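Local coordinates for protein rRNA adenine N-6-methyltransferase (Saccharopolyspora erythraea, PDB 6NVM) that dimethylates the N6 of a single adenine in 23S rRNA with S-adenosyl-L-methionine, which lowers ribosomal affinity for macrolide, lincosamide and streptogramin B antibiotics, at residues L53-T58 / R202-P207; A60-T65 / G82-E87; F196-D201 / S213-L218. One frame throughout, in Å; residues are numbered along the deposited sequence.

How the contacts relate
All three contacts lie in the methyltransferase domain, a class I Rossmann-like fold, with centres 12 to 14 Å apart. Helix 56-65 ties them together: its first turn belongs to contact 1, its remainder from A60 on to contact 2, and I62 and T65 on it also reach I215, V197 and R217 of contact 3. Along the chain contact 2 (60-65 with 82-87) falls between the two segments of contact 1 (53-58 with 202-207), whereas contact 3 (196-201 with 213-218) interleaves with contact 1. Part of the connection between the last two strands of the mixed sheet, 202-207, packs against the start of the modelled chain, beside L53 of the predicted S-adenosyl-L-methionine site.

Contact 1 of 3, residues L53-T58 / R202-P207; sequences LRDRKT and RRLFKP
The methyl CD1 of L53 sits squarely over one face of the F205 ring, a CH-pi contact with CD1 4.0 Å from the ring centroid and only 11° off the normal. A chi1 of -180° turns the L53 branch away from its own backbone N and lets CD1 hang over the ring centre. The ring also runs beside the root of L53, with F205 CD2 3.5 Å from L53 N and CE2 close to CB. L204 runs alongside both L53 and D55, pointing the same way: its CB lies 3.9 Å from L53 CD1 and 3.8 Å from D55 CB. Its two methyls divide the D55 carboxylate between them, CD1 beside OD2 and CD2 beside OD1, and CD1 goes on to meet T58 OG1 at 3.5 Å.

Of polar contacts, one hydrogen bond crosses the interface: R54 N gives to L204 O at 3.1 Å, almost straight at 172°. L53 and F205 form an antiparallel non-hydrogen-bonded pair, and K206 bonds through its backbone to F52, so the two strands make a very short sheet. The other polar group works within its own segment. D55 is the N-cap of helix 56-65, and its OD2 accepts both T58 N at 2.9 Å, from above the carboxylate plane, and T58 OG1 at 2.6 Å, on the anti side.

R54 and K206 meet through aliphatic carbons near the backbone, while their charged ends stay apart.

The two donors on OD2 and the N-terminal end of the helix would be expected to stabilise an ionised D55, although the L204 methyls shield part of it. The contact thus joins the start of the first helix to the hairpin connection, placing L53, a predicted S-adenosyl-L-methionine residue, against F205.

Contact 2 of 3, residues A60-T65 / G82-E87; sequences ARIAET and GLLTRE
L84 reaches across to I62 and A63, and its course explains most of the apolar half of this contact. From CB, which heads off to one side of the facing helix, chi1 of 172° places CG beside the carbonyl carbon, and the fork beyond it closes on helix 60-65. Both branches then come to the same place: CD1 and CD2 each lie 4.0 Å from I62 CG2, the two side chains crossing at about a right angle. CD1 also passes A63, 4.4 Å from its CB, a looser touch than the one on I62.

One turn later, E87 takes over. Its CB packs on A63 CB at 4.1 Å, where A63 CA and E87 CA, the nearest CA pair across the segments, are 6.3 Å apart. The extended chain slants across toward the start of helix 60-65 and brings the carboxylate to A60, with OE1 3.3 Å from A60 CA and 3.6 Å from A60 CB. No hydrogen bond joins the two segments, so this end of the interface rests on van der Waals contact between a carboxylate oxygen and A60.

The axes of segments 60-65 and 83-87 approach to 9.3 Å and cross at -39°, both running in the same general direction. I59, one residue earlier on helix 56-65, also packs on L83, L84 and E87. Beneath the pair lies the mixed sheet: I62 and L84 both rest on V138 of strand 135-140, and I62 continues to T163 and V165 of strand 159-167. The two helices thus lie side by side over one face of the Rossmann-like sheet, joined in sequence through strand 73-77.

Contact 3 of 3, residues F196-D201 / S213-L218; sequences FVEKVD and SAIMRL
I215 O receives two amides at once, V197 N at 2.9 Å and, weakly, E198 N at 3.4 Å. This is a classic beta bulge: V197 and E198 both stand opposite I215, and the antiparallel register slips by one between F196 and E198.

The tight part begins past the bulge. I215 N returns a bond to E198 O at 2.8 Å, nearly in line with the carbonyl. V200 and S213 then pair through both backbone groups, V200 N giving to S213 O at 2.7 Å from well above the carbonyl plane, while S213 N meets V200 O in plane. On the face shared by E198, V200 and I215, the isoleucine fills the middle: its CG1 lies 3.9 Å from V200 CG2, its CG2 the same distance from V197 CB, and its CD1 3.8 Å from E198 OE2. A chi1 of 70° tucks E198 CG between N and C, which lays the chain alongside I215. T58 and I62 of helix 56-65 cover V200 and I215, while the E198 carboxylate lies in a long, weak ion pair with R61. Further along on the I215 side, R217 sends its guanidinium to T65 O and, in a salt bridge, to E195.

On the face of F196, A214 and M216 the two strands touch each other less, and helix 168-175 supplies the cover. Chi1 of -178° swings F196 to its carbonyl side, bringing CE1 obliquely to A214 CB at 3.7 Å. M216 turns its chain away from the partner segment, toward R174 and W194. K199 is the solvent-exposed end, touching S213 O mainly near its backbone.

These strands form the antiparallel hairpin at one edge of the seven-stranded sheet, order 3-2-1-4-5-7-6, as in class I methyltransferases. Backbone bonds hold the edge strand, while the bulge leaves V197 facing I215 and T65.

Contact 1 of 3, residues L53-T58 / R202-P207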
loop_
_atom_site.group_PDB
_atom_site.type_symbol
_atom_site.label_atom_id
_atom_site.label_comp_id
_atom_site.label_asym_id
_atom_site.label_seq_id
_atom_site.Cartn_x
_atom_site.Cartn_y
_atom_site.Cartn_z
ATOM N N LEU A 53 -6.855 -13.402 -12.407
ATOM C CA LEU A 53 -6.640 -14.439 -11.405
ATOM C C LEU A 53 -7.835 -15.387 -11.378
ATOM O O LEU A 53 -8.974 -14.953 -11.184
ATOM C CB LEU A 53 -6.424 -13.799 -10.034
ATOM C CG LEU A 53 -6.178 -14.751 -8.860
ATOM C CD1 LEU A 53 -4.882 -15.533 -9.043
ATOM C CD2 LEU A 53 -6.155 -13.980 -7.547
ATOM N N ARG A 54 -7.576 -16.685 -11.566
ATOM C CA ARG A 54 -8.628 -17.691 -11.582
ATOM C C ARG A 54 -8.594 -18.637 -10.389
ATOM O O ARG A 54 -9.585 -19.327 -10.146
ATOM C CB ARG A 54 -8.541 -18.527 -12.868
ATOM C CG ARG A 54 -8.662 -17.713 -14.152
ATOM C CD ARG A 54 -10.086 -17.235 -14.381
ATOM N NE ARG A 54 -11.000 -18.356 -14.578
ATOM C CZ ARG A 54 -12.310 -18.239 -14.768
ATOM N NH1 ARG A 54 -12.890 -17.046 -14.789
ATOM N NH2 ARG A 54 -13.048 -19.322 -14.935
ATOM N N ASP A 55 -7.489 -18.683 -9.646
ATOM C CA ASP A 55 -7.338 -19.631 -8.550
ATOM C C ASP A 55 -8.295 -19.271 -7.420
ATOM O O ASP A 55 -8.217 -18.175 -6.854
ATOM C CB ASP A 55 -5.890 -19.625 -8.062
ATOM C CG ASP A 55 -5.635 -20.629 -6.955
ATOM O OD1 ASP A 55 -5.682 -21.850 -7.223
ATOM O OD2 ASP A 55 -5.371 -20.193 -5.814
ATOM N N ARG A 56 -9.199 -20.194 -7.091
ATOM C CA ARG A 56 -10.228 -19.887 -6.103
ATOM C C ARG A 56 -9.625 -19.686 -4.720
ATOM O O ARG A 56 -10.101 -18.845 -3.946
ATOM C CB ARG A 56 -11.278 -21.000 -6.080
ATOM C CG ARG A 56 -12.102 -21.104 -7.371
ATOM C CD ARG A 56 -13.151 -22.214 -7.296
ATOM N NE ARG A 56 -13.993 -22.069 -6.112
ATOM C CZ ARG A 56 -15.047 -21.260 -6.027
ATOM N NH1 ARG A 56 -15.420 -20.513 -7.065
ATOM N NH2 ARG A 56 -15.734 -21.197 -4.894
ATOM N N LYS A 57 -8.574 -20.440 -4.390
ATOM C CA LYS A 57 -7.969 -20.322 -3.066
ATOM C C LYS A 57 -7.337 -18.950 -2.873
ATOM O O LYS A 57 -7.438 -18.357 -1.792
ATOM C CB LYS A 57 -6.933 -21.428 -2.868
ATOM C CG LYS A 57 -6.203 -21.376 -1.531
ATOM C CD LYS A 57 -5.146 -22.470 -1.438
ATOM C CE LYS A 57 -4.378 -22.399 -0.126
ATOM N NZ LYS A 57 -3.318 -23.443 -0.040
ATOM N N THR A 58 -6.677 -18.431 -3.903
ATOM C CA THR A 58 -6.073 -17.108 -3.793
ATOM C C THR A 58 -7.141 -16.029 -3.709
ATOM O O THR A 58 -7.021 -15.084 -2.921
ATOM C CB THR A 58 -5.151 -16.865 -4.981
ATOM O OG1 THR A 58 -4.218 -17.949 -5.072
ATOM C CG2 THR A 58 -4.397 -15.552 -4.820
ATOM N N ARG A 202 2.563 -16.980 -11.235
ATOM C CA ARG A 202 2.027 -16.581 -12.533
ATOM C C ARG A 202 1.025 -17.588 -13.089
ATOM O O ARG A 202 0.065 -17.198 -13.763
ATOM C CB ARG A 202 3.174 -16.387 -13.531
ATOM C CG ARG A 202 4.037 -17.628 -13.744
ATOM C CD ARG A 202 5.073 -17.415 -14.841
ATOM N NE ARG A 202 6.131 -16.485 -14.442
ATOM C CZ ARG A 202 7.351 -16.837 -14.046
ATOM N NH1 ARG A 202 7.710 -18.113 -13.987
ATOM N NH2 ARG A 202 8.228 -15.902 -13.708
ATOM N N ARG A 203 1.224 -18.883 -12.832
ATOM C CA ARG A 203 0.361 -19.893 -13.434
ATOM C C ARG A 203 -1.068 -19.852 -12.903
ATOM O O ARG A 203 -1.934 -20.532 -13.464
ATOM C CB ARG A 203 0.944 -21.292 -13.224
ATOM C CG ARG A 203 1.020 -21.750 -11.778
ATOM C CD ARG A 203 1.242 -23.252 -11.700
ATOM N NE ARG A 203 2.394 -23.680 -12.490
ATOM C CZ ARG A 203 2.748 -24.949 -12.673
ATOM N NH1 ARG A 203 2.041 -25.928 -12.125
ATOM N NH2 ARG A 203 3.812 -25.240 -13.408
ATOM N N LEU A 204 -1.337 -19.078 -11.854
ATOM C CA LEU A 204 -2.688 -18.958 -11.325
ATOM C C LEU A 204 -3.526 -17.927 -12.069
ATOM O O LEU A 204 -4.703 -17.748 -11.731
ATOM C CB LEU A 204 -2.637 -18.605 -9.835
ATOM C CG LEU A 204 -1.880 -19.594 -8.943
ATOM C CD1 LEU A 204 -1.947 -19.160 -7.488
ATOM C CD2 LEU A 204 -2.405 -21.019 -9.103
ATOM N N PHE A 205 -2.962 -17.256 -13.068
ATOM C CA PHE A 205 -3.665 -16.252 -13.852
ATOM C C PHE A 205 -3.985 -16.799 -15.237
ATOM O O PHE A 205 -3.492 -17.851 -15.651
ATOM C CB PHE A 205 -2.828 -14.971 -13.979
ATOM C CG PHE A 205 -2.561 -14.275 -12.670
ATOM C CD1 PHE A 205 -1.532 -14.696 -11.842
ATOM C CD2 PHE A 205 -3.320 -13.177 -12.284
ATOM C CE1 PHE A 205 -1.276 -14.048 -10.644
ATOM C CE2 PHE A 205 -3.071 -12.529 -11.089
ATOM C CZ PHE A 205 -2.048 -12.964 -10.265
ATOM N N LYS A 206 -4.824 -16.057 -15.960
ATOM C CA LYS A 206 -5.132 -16.358 -17.353
ATOM C C LYS A 206 -5.402 -15.064 -18.115
ATOM O O LYS A 206 -6.332 -14.322 -17.773
ATOM C CB LYS A 206 -6.332 -17.300 -17.460
ATOM C CG LYS A 206 -6.675 -17.687 -18.890
ATOM C CD LYS A 206 -7.888 -18.598 -18.948
ATOM C CE LYS A 206 -8.241 -18.949 -20.383
ATOM N NZ LYS A 206 -9.441 -19.826 -20.460
ATOM N N PRO A 207 -4.605 -14.749 -19.146
ATOM C CA PRO A 207 -3.468 -15.576 -19.564
ATOM C C PRO A 207 -2.329 -15.541 -18.551
ATOM O O PRO A 207 -2.312 -14.674 -17.679
ATOM C CB PRO A 207 -3.044 -14.937 -20.888
ATOM C CG PRO A 207 -3.467 -13.514 -20.764
ATOM C CD PRO A 207 -4.750 -13.544 -19.982
#

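Contact 2 of 3, residues A60-T65 / G82-E87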
loop_
_atom_site.group_PDB
_atom_site.type_symbol
_atom_site.label_atom_id
_atom_site.label_comp_id
_atom_site.label_asym_id
_atom_site.label_seq_id
_atom_site.Cartn_x
_atom_site.Cartn_y
_atom_site.Cartn_z
ATOM N N ALA A 60 -10.111 -16.261 -2.437
ATOM C CA ALA A 60 -10.632 -16.267 -1.072
ATOM C C ALA A 60 -9.643 -15.630 -0.105
ATOM O O ALA A 60 -10.038 -14.923 0.831
ATOM C CB ALA A 60 -10.956 -17.699 -0.640
ATOM N N ARG A 61 -8.347 -15.861 -0.324
ATOM C CA ARG A 61 -7.319 -15.260 0.519
ATOM C C ARG A 61 -7.358 -13.739 0.437
ATOM O O ARG A 61 -7.227 -13.048 1.455
ATOM C CB ARG A 61 -5.949 -15.794 0.095
ATOM C CG ARG A 61 -4.784 -15.313 0.930
ATOM C CD ARG A 61 -4.799 -15.956 2.296
ATOM N NE ARG A 61 -3.578 -15.666 3.039
ATOM C CZ ARG A 61 -3.396 -15.964 4.319
ATOM N NH1 ARG A 61 -4.362 -16.558 5.011
ATOM N NH2 ARG A 61 -2.249 -15.661 4.912
ATOM N N ILE A 62 -7.547 -13.199 -0.768
ATOM C CA ILE A 62 -7.660 -11.755 -0.930
ATOM C C ILE A 62 -8.840 -11.221 -0.127
ATOM O O ILE A 62 -8.721 -10.228 0.604
ATOM C CB ILE A 62 -7.787 -11.397 -2.423
ATOM C CG1 ILE A 62 -6.529 -11.838 -3.176
ATOM C CG2 ILE A 62 -8.034 -9.902 -2.596
ATOM C CD1 ILE A 62 -6.687 -11.853 -4.681
ATOM N N ALA A 63 -10.003 -11.862 -0.264
ATOM C CA ALA A 63 -11.197 -11.367 0.411
ATOM C C ALA A 63 -11.021 -11.381 1.926
ATOM O O ALA A 63 -11.423 -10.436 2.616
ATOM C CB ALA A 63 -12.411 -12.197 -0.003
ATOM N N GLU A 64 -10.418 -12.447 2.462
ATOM C CA GLU A 64 -10.160 -12.515 3.897
ATOM C C GLU A 64 -9.107 -11.498 4.334
ATOM O O GLU A 64 -9.194 -10.952 5.440
ATOM C CB GLU A 64 -9.734 -13.938 4.267
ATOM C CG GLU A 64 -10.833 -14.974 4.024
ATOM C CD GLU A 64 -10.315 -16.402 3.956
ATOM O OE1 GLU A 64 -9.100 -16.596 3.729
ATOM O OE2 GLU A 64 -11.133 -17.334 4.125
ATOM N N THR A 65 -8.127 -11.214 3.475
ATOM C CA THR A 65 -7.086 -10.247 3.810
ATOM C C THR A 65 -7.645 -8.839 3.970
ATOM O O THR A 65 -7.074 -8.022 4.703
ATOM C CB THR A 65 -6.006 -10.253 2.719
ATOM O OG1 THR A 65 -5.335 -11.515 2.720
ATOM C CG2 THR A 65 -4.984 -9.142 2.929
ATOM N N GLY A 82 -15.050 -10.958 -11.959
ATOM C CA GLY A 82 -16.008 -10.672 -10.917
ATOM C C GLY A 82 -16.201 -11.749 -9.867
ATOM O O GLY A 82 -17.075 -11.592 -9.009
ATOM N N LEU A 83 -15.427 -12.837 -9.895
ATOM C CA LEU A 83 -15.537 -13.823 -8.825
ATOM C C LEU A 83 -15.089 -13.226 -7.496
ATOM O O LEU A 83 -15.761 -13.387 -6.471
ATOM C CB LEU A 83 -14.723 -15.074 -9.155
ATOM C CG LEU A 83 -14.659 -16.127 -8.043
ATOM C CD1 LEU A 83 -16.049 -16.580 -7.582
ATOM C CD2 LEU A 83 -13.836 -17.322 -8.497
ATOM N N LEU A 84 -13.959 -12.518 -7.496
ATOM C CA LEU A 84 -13.546 -11.818 -6.286
ATOM C C LEU A 84 -14.630 -10.853 -5.824
ATOM O O LEU A 84 -14.895 -10.732 -4.622
ATOM C CB LEU A 84 -12.229 -11.080 -6.529
ATOM C CG LEU A 84 -11.753 -10.146 -5.413
ATOM C CD1 LEU A 84 -11.613 -10.899 -4.105
ATOM C CD2 LEU A 84 -10.438 -9.478 -5.807
ATOM N N THR A 85 -15.264 -10.150 -6.765
ATOM C CA THR A 85 -16.310 -9.200 -6.395
ATOM C C THR A 85 -17.414 -9.883 -5.593
ATOM O O THR A 85 -17.929 -9.318 -4.621
ATOM C CB THR A 85 -16.893 -8.552 -7.652
ATOM O OG1 THR A 85 -15.834 -8.203 -8.554
ATOM C CG2 THR A 85 -17.685 -7.308 -7.286
ATOM N N ARG A 86 -17.794 -11.096 -5.993
ATOM C CA ARG A 86 -18.820 -11.842 -5.263
ATOM C C ARG A 86 -18.380 -12.131 -3.834
ATOM O O ARG A 86 -19.170 -12.006 -2.886
ATOM C CB ARG A 86 -19.122 -13.155 -5.981
ATOM C CG ARG A 86 -19.643 -13.016 -7.409
ATOM C CD ARG A 86 -19.657 -14.376 -8.114
ATOM N NE ARG A 86 -19.805 -14.257 -9.566
ATOM C CZ ARG A 86 -20.942 -14.403 -10.235
ATOM N NH1 ARG A 86 -22.075 -14.693 -9.605
ATOM N NH2 ARG A 86 -20.943 -14.274 -11.557
ATOM N N GLU A 87 -17.119 -12.522 -3.656
ATOM C CA GLU A 87 -16.646 -12.872 -2.324
ATOM C C GLU A 87 -16.485 -11.643 -1.440
ATOM O O GLU A 87 -16.706 -11.725 -0.226
ATOM C CB GLU A 87 -15.352 -13.672 -2.443
ATOM C CG GLU A 87 -15.605 -14.952 -3.240
ATOM C CD GLU A 87 -14.517 -15.989 -3.115
ATOM O OE1 GLU A 87 -13.709 -15.905 -2.162
ATOM O OE2 GLU A 87 -14.483 -16.895 -3.981
#

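Contact 3 of 3, residues F196-D201 / S213-L218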
loop_
_atom_site.group_PDB
_atom_site.type_symbol
_atom_site.label_atom_id
_atom_site.label_comp_id
_atom_site.label_asym_id
_atom_site.label_seq_id
_atom_site.Cartn_x
_atom_site.Cartn_y
_atom_site.Cartn_z
ATOM N N PHE A 196 3.396 -7.465 3.557
ATOM C CA PHE A 196 3.487 -8.448 2.484
ATOM C C PHE A 196 2.683 -9.674 2.902
ATOM O O PHE A 196 2.954 -10.269 3.952
ATOM C CB PHE A 196 4.945 -8.822 2.218
ATOM C CG PHE A 196 5.130 -9.791 1.084
ATOM C CD1 PHE A 196 5.328 -9.333 -0.206
ATOM C CD2 PHE A 196 5.111 -11.157 1.308
ATOM C CE1 PHE A 196 5.502 -10.214 -1.248
ATOM C CE2 PHE A 196 5.281 -12.044 0.265
ATOM C CZ PHE A 196 5.478 -11.573 -1.013
ATOM N N VAL A 197 1.689 -10.049 2.096
ATOM C CA VAL A 197 0.821 -11.159 2.474
ATOM C C VAL A 197 1.356 -12.461 1.886
ATOM O O VAL A 197 1.683 -13.395 2.627
ATOM C CB VAL A 197 -0.635 -10.896 2.049
ATOM C CG1 VAL A 197 -1.506 -12.112 2.326
ATOM C CG2 VAL A 197 -1.180 -9.681 2.787
ATOM N N GLU A 198 1.450 -12.549 0.562
ATOM C CA GLU A 198 1.970 -13.778 -0.032
ATOM C C GLU A 198 2.296 -13.555 -1.502
ATOM O O GLU A 198 1.724 -12.686 -2.166
ATOM C CB GLU A 198 0.973 -14.937 0.109
ATOM C CG GLU A 198 -0.273 -14.789 -0.760
ATOM C CD GLU A 198 -1.237 -15.960 -0.615
ATOM O OE1 GLU A 198 -1.267 -16.576 0.471
ATOM O OE2 GLU A 198 -1.956 -16.266 -1.593
ATOM N N LYS A 199 3.212 -14.378 -2.003
ATOM C CA LYS A 199 3.470 -14.457 -3.432
ATOM C C LYS A 199 2.318 -15.165 -4.139
ATOM O O LYS A 199 1.666 -16.048 -3.579
ATOM C CB LYS A 199 4.778 -15.209 -3.688
ATOM C CG LYS A 199 5.119 -15.435 -5.157
ATOM C CD LYS A 199 6.357 -16.314 -5.302
ATOM C CE LYS A 199 6.678 -16.594 -6.762
ATOM N NZ LYS A 199 7.791 -17.570 -6.915
ATOM N N VAL A 200 2.074 -14.775 -5.388
ATOM C CA VAL A 200 1.034 -15.384 -6.216
ATOM C C VAL A 200 1.688 -15.819 -7.521
ATOM O O VAL A 200 2.109 -14.974 -8.320
ATOM C CB VAL A 200 -0.136 -14.427 -6.484
ATOM C CG1 VAL A 200 -1.220 -15.118 -7.314
ATOM C CG2 VAL A 200 -0.718 -13.920 -5.177
ATOM N N ASP A 201 1.754 -17.128 -7.749
ATOM C CA ASP A 201 2.465 -17.653 -8.907
ATOM C C ASP A 201 1.761 -17.265 -10.205
ATOM O O ASP A 201 0.528 -17.223 -10.278
ATOM C CB ASP A 201 2.587 -19.172 -8.803
ATOM C CG ASP A 201 3.611 -19.743 -9.767
ATOM O OD1 ASP A 201 3.418 -19.620 -10.995
ATOM O OD2 ASP A 201 4.620 -20.303 -9.291
ATOM N N SER A 213 3.242 -12.530 -9.115
ATOM C CA SER A 213 2.546 -11.441 -8.449
ATOM C C SER A 213 2.607 -11.653 -6.938
ATOM O O SER A 213 3.258 -12.575 -6.439
ATOM C CB SER A 213 1.102 -11.348 -8.948
ATOM O OG SER A 213 1.050 -11.031 -10.328
ATOM N N ALA A 214 1.900 -10.796 -6.210
ATOM C CA ALA A 214 1.867 -10.884 -4.760
ATOM C C ALA A 214 0.632 -10.150 -4.267
ATOM O O ALA A 214 0.096 -9.274 -4.950
ATOM C CB ALA A 214 3.136 -10.296 -4.134
ATOM N N ILE A 215 0.178 -10.532 -3.079
ATOM C CA ILE A 215 -0.823 -9.772 -2.345
ATOM C C ILE A 215 -0.093 -8.929 -1.315
ATOM O O ILE A 215 0.706 -9.454 -0.528
ATOM C CB ILE A 215 -1.853 -10.688 -1.664
ATOM C CG1 ILE A 215 -2.537 -11.586 -2.696
ATOM C CG2 ILE A 215 -2.888 -9.848 -0.923
ATOM C CD1 ILE A 215 -3.323 -12.718 -2.082
ATOM N N MET A 216 -0.359 -7.630 -1.323
ATOM C CA MET A 216 0.152 -6.721 -0.311
ATOM C C MET A 216 -1.012 -5.908 0.237
ATOM O O MET A 216 -2.039 -5.732 -0.425
ATOM C CB MET A 216 1.241 -5.790 -0.875
ATOM C CG MET A 216 0.772 -4.854 -1.977
ATOM S SD MET A 216 2.059 -3.698 -2.514
ATOM C CE MET A 216 2.292 -2.729 -1.030
ATOM N N ARG A 217 -0.841 -5.408 1.457
ATOM C CA ARG A 217 -1.897 -4.681 2.145
ATOM C C ARG A 217 -1.329 -3.446 2.825
ATOM O O ARG A 217 -0.262 -3.500 3.437
ATOM C CB ARG A 217 -2.591 -5.580 3.178
ATOM C CG ARG A 217 -3.686 -4.898 3.991
ATOM C CD ARG A 217 -4.428 -5.915 4.862
ATOM N NE ARG A 217 -3.503 -6.667 5.708
ATOM C CZ ARG A 217 -3.822 -7.764 6.384
ATOM N NH1 ARG A 217 -5.051 -8.256 6.325
ATOM N NH2 ARG A 217 -2.906 -8.374 7.122
ATOM N N LEU A 218 -2.041 -2.333 2.683
ATOM C CA LEU A 218 -1.833 -1.139 3.492
ATOM C C LEU A 218 -2.926 -1.065 4.548
ATOM O O LEU A 218 -4.094 -1.329 4.257
ATOM C CB LEU A 218 -1.876 0.135 2.642
ATOM C CG LEU A 218 -1.014 0.206 1.388
ATOM C CD1 LEU A 218 -1.152 1.583 0.745
ATOM C CD2 LEU A 218 0.424 -0.088 1.724
#